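Local atomic coordinates of substrate-binding protein (PDB entry 6WPN), a protein that probably binds an oligosaccharide in the periplasm of a marine cyanobacterium as the solute-binding component of a sugar transport system. Residues Gly103-Leu111 against Glu131-Trp139. Numbering follows the deposited sequence.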
loop_
_atom_site.group_PDB
_atom_site.type_symbol
_atom_site.label_atom_id
_atom_site.label_comp_id
_atom_site.label_asym_id
_atom_site.label_seq_id
_atom_site.Cartn_x
_atom_site.Cartn_y
_atom_site.Cartn_z
ATOM N N GLY A 103 7.252 -12.869 17.881
ATOM C CA GLY A 103 5.816 -12.945 18.065
ATOM C C GLY A 103 5.032 -13.726 17.034
ATOM O O GLY A 103 3.835 -13.952 17.228
ATOM N N LEU A 104 5.653 -14.147 15.939
ATOM C CA LEU A 104 4.948 -14.858 14.883
ATOM C C LEU A 104 5.423 -16.300 14.798
ATOM O O LEU A 104 6.617 -16.584 14.932
ATOM C CB LEU A 104 5.149 -14.164 13.535
ATOM C CG LEU A 104 4.632 -12.727 13.493
ATOM C CD1 LEU A 104 4.697 -12.166 12.079
ATOM C CD2 LEU A 104 3.220 -12.655 14.058
ATOM N N THR A 105 4.480 -17.205 14.551
ATOM C CA THR A 105 4.815 -18.614 14.424
ATOM C C THR A 105 5.568 -18.848 13.125
ATOM O O THR A 105 5.198 -18.326 12.070
ATOM C CB THR A 105 3.547 -19.470 14.443
ATOM O OG1 THR A 105 2.830 -19.249 15.663
ATOM C CG2 THR A 105 3.893 -20.948 14.324
ATOM N N ASP A 106 6.638 -19.632 13.202
ATOM C CA ASP A 106 7.278 -20.128 11.991
ATOM C C ASP A 106 6.367 -21.176 11.371
ATOM O O ASP A 106 6.242 -22.289 11.890
ATOM C CB ASP A 106 8.655 -20.701 12.305
ATOM C CG ASP A 106 9.481 -20.951 11.056
ATOM O OD1 ASP A 106 8.939 -20.832 9.936
ATOM O OD2 ASP A 106 10.682 -21.259 11.193
ATOM N N LEU A 107 5.715 -20.811 10.267
ATOM C CA LEU A 107 4.704 -21.670 9.665
ATOM C C LEU A 107 5.311 -22.856 8.925
ATOM O O LEU A 107 4.602 -23.836 8.669
ATOM C CB LEU A 107 3.831 -20.844 8.714
ATOM C CG LEU A 107 3.247 -19.560 9.314
ATOM C CD1 LEU A 107 2.499 -18.767 8.267
ATOM C CD2 LEU A 107 2.339 -19.887 10.488
ATOM N N THR A 108 6.602 -22.790 8.582
ATOM C CA THR A 108 7.242 -23.872 7.838
ATOM C C THR A 108 7.011 -25.229 8.498
ATOM O O THR A 108 6.855 -26.244 7.810
ATOM C CB THR A 108 8.740 -23.593 7.697
ATOM O OG1 THR A 108 8.935 -22.283 7.148
ATOM C CG2 THR A 108 9.393 -24.615 6.785
ATOM N N ALA A 109 6.965 -25.264 9.831
ATOM C CA ALA A 109 6.744 -26.531 10.522
ATOM C C ALA A 109 5.331 -27.056 10.289
ATOM O O ALA A 109 5.123 -28.272 10.201
ATOM C CB ALA A 109 7.016 -26.368 12.017
ATOM N N LEU A 110 4.346 -26.162 10.190
ATOM C CA LEU A 110 2.955 -26.570 10.053
ATOM C C LEU A 110 2.452 -26.542 8.615
ATOM O O LEU A 110 1.395 -27.121 8.336
ATOM C CB LEU A 110 2.052 -25.679 10.913
ATOM C CG LEU A 110 2.192 -25.804 12.431
ATOM C CD1 LEU A 110 1.248 -24.835 13.110
ATOM C CD2 LEU A 110 1.926 -27.230 12.890
ATOM N N LEU A 111 3.169 -25.888 7.707
ATOM C CA LEU A 111 2.688 -25.769 6.340
ATOM C C LEU A 111 2.754 -27.125 5.642
ATOM O O LEU A 111 3.726 -27.870 5.814
ATOM C CB LEU A 111 3.510 -24.740 5.561
ATOM C CG LEU A 111 3.285 -23.262 5.892
ATOM C CD1 LEU A 111 4.326 -22.393 5.198
ATOM C CD2 LEU A 111 1.881 -22.828 5.495
ATOM N N GLU A 131 13.931 -13.762 7.753
ATOM C CA GLU A 131 14.907 -13.377 8.766
ATOM C C GLU A 131 14.548 -14.055 10.089
ATOM O O GLU A 131 15.387 -14.230 10.974
ATOM C CB GLU A 131 14.949 -11.855 8.920
ATOM C CG GLU A 131 15.333 -11.104 7.644
ATOM C CD GLU A 131 14.189 -10.993 6.645
ATOM O OE1 GLU A 131 13.054 -11.385 6.989
ATOM O OE2 GLU A 131 14.426 -10.515 5.516
ATOM N N ALA A 132 13.273 -14.436 10.190
ATOM C CA ALA A 132 12.726 -15.174 11.320
ATOM C C ALA A 132 12.014 -16.432 10.840
ATOM O O ALA A 132 11.271 -17.050 11.611
ATOM C CB ALA A 132 11.772 -14.298 12.141
ATOM N N GLY A 133 12.240 -16.823 9.588
ATOM C CA GLY A 133 11.557 -17.933 8.958
ATOM C C GLY A 133 10.342 -17.465 8.179
ATOM O O GLY A 133 10.188 -16.282 7.857
ATOM N N GLN A 134 9.464 -18.414 7.870
ATOM C CA GLN A 134 8.234 -18.104 7.146
ATOM C C GLN A 134 7.185 -17.668 8.161
ATOM O O GLN A 134 6.523 -18.500 8.786
ATOM C CB GLN A 134 7.768 -19.299 6.322
ATOM C CG GLN A 134 6.628 -18.959 5.372
ATOM C CD GLN A 134 7.112 -18.265 4.110
ATOM O OE1 GLN A 134 8.308 -18.261 3.805
ATOM N NE2 GLN A 134 6.188 -17.656 3.381
ATOM N N ILE A 135 7.025 -16.354 8.315
ATOM C CA ILE A 135 6.160 -15.795 9.348
ATOM C C ILE A 135 4.776 -15.426 8.834
ATOM O O ILE A 135 3.908 -15.062 9.643
ATOM C CB ILE A 135 6.800 -14.540 9.975
ATOM C CG1 ILE A 135 7.027 -13.497 8.876
ATOM C CG2 ILE A 135 8.097 -14.899 10.679
ATOM C CD1 ILE A 135 7.295 -12.110 9.377
ATOM N N ALA A 136 4.535 -15.505 7.529
ATOM C CA ALA A 136 3.247 -15.074 7.012
ATOM C C ALA A 136 2.953 -15.773 5.696
ATOM O O ALA A 136 3.862 -16.197 4.976
ATOM C CB ALA A 136 3.201 -13.553 6.824
ATOM N N ILE A 137 1.667 -15.885 5.401
ATOM C CA ILE A 137 1.180 -16.411 4.132
ATOM C C ILE A 137 0.687 -15.233 3.301
ATOM O O ILE A 137 -0.080 -14.407 3.818
ATOM C CB ILE A 137 0.055 -17.441 4.346
ATOM C CG1 ILE A 137 0.608 -18.694 5.024
ATOM C CG2 ILE A 137 -0.620 -17.796 3.025
ATOM C CD1 ILE A 137 -0.464 -19.620 5.549
ATOM N N PRO A 138 1.102 -15.106 2.044
ATOM C CA PRO A 138 0.625 -13.983 1.229
ATOM C C PRO A 138 -0.864 -14.100 0.962
ATOM O O PRO A 138 -1.390 -15.188 0.722
ATOM C CB PRO A 138 1.437 -14.105 -0.069
ATOM C CG PRO A 138 2.571 -15.004 0.263
ATOM C CD PRO A 138 2.084 -15.931 1.327
ATOM N N TRP A 139 -1.544 -12.959 1.013
ATOM C CA TRP A 139 -2.966 -12.911 0.713
ATOM C C TRP A 139 -3.161 -12.195 -0.618
ATOM O O TRP A 139 -2.858 -12.756 -1.672
ATOM C CB TRP A 139 -3.732 -12.225 1.845
ATOM C CG TRP A 139 -5.217 -12.355 1.739
ATOM C CD1 TRP A 139 -5.918 -13.019 0.775
ATOM C CD2 TRP A 139 -6.189 -11.780 2.617
ATOM N NE1 TRP A 139 -7.268 -12.898 1.001
ATOM C CE2 TRP A 139 -7.459 -12.143 2.129
ATOM C CE3 TRP A 139 -6.107 -10.996 3.773
ATOM C CZ2 TRP A 139 -8.640 -11.749 2.757
ATOM C CZ3 TRP A 139 -7.283 -10.608 4.399
ATOM C CH2 TRP A 139 -8.531 -10.984 3.887
#
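D106 and Q134 tie a loop to the approach to a strand where one side of the joint is greasy and the other wet, a worked example of hydrogen bonds edging an apolar contact. On the packed side, L104 CD1 lies 3.7 Å from I135 CD1, and I135 also rests on A95 and A99 of helix 92-99. L107, its CG anti to the carbonyl carbon (chi1 -51°), sends CD1 across I137 at about a right angle, 3.8 Å from I137 CG1. L111 CD2 and I137 CD1 pass at 4.0 Å; helix 311-321 closes over L107 and I137.

Toward solvent, D106 OD1 accepts Q134 N at 3.2 Å from above the carboxylate plane, a bent bond, while T108 OG1 donates to it from the opposite face at 3.1 Å. Replacing D106 with an alanine would probably leave Q134 N without this acceptor and T108 OG1 free to turn. Between the apolar and polar sides, L107 N bonds to Q134 O (2.9 Å). The weak T108 N bond to D106 OD1 forms an Asx turn just ahead of the helically twisted residues 107-110, and loop 103-111 thereby packs against the lead-in and first residues of strand 137-149, part of the mixed sheet in this solute-binding-protein fold.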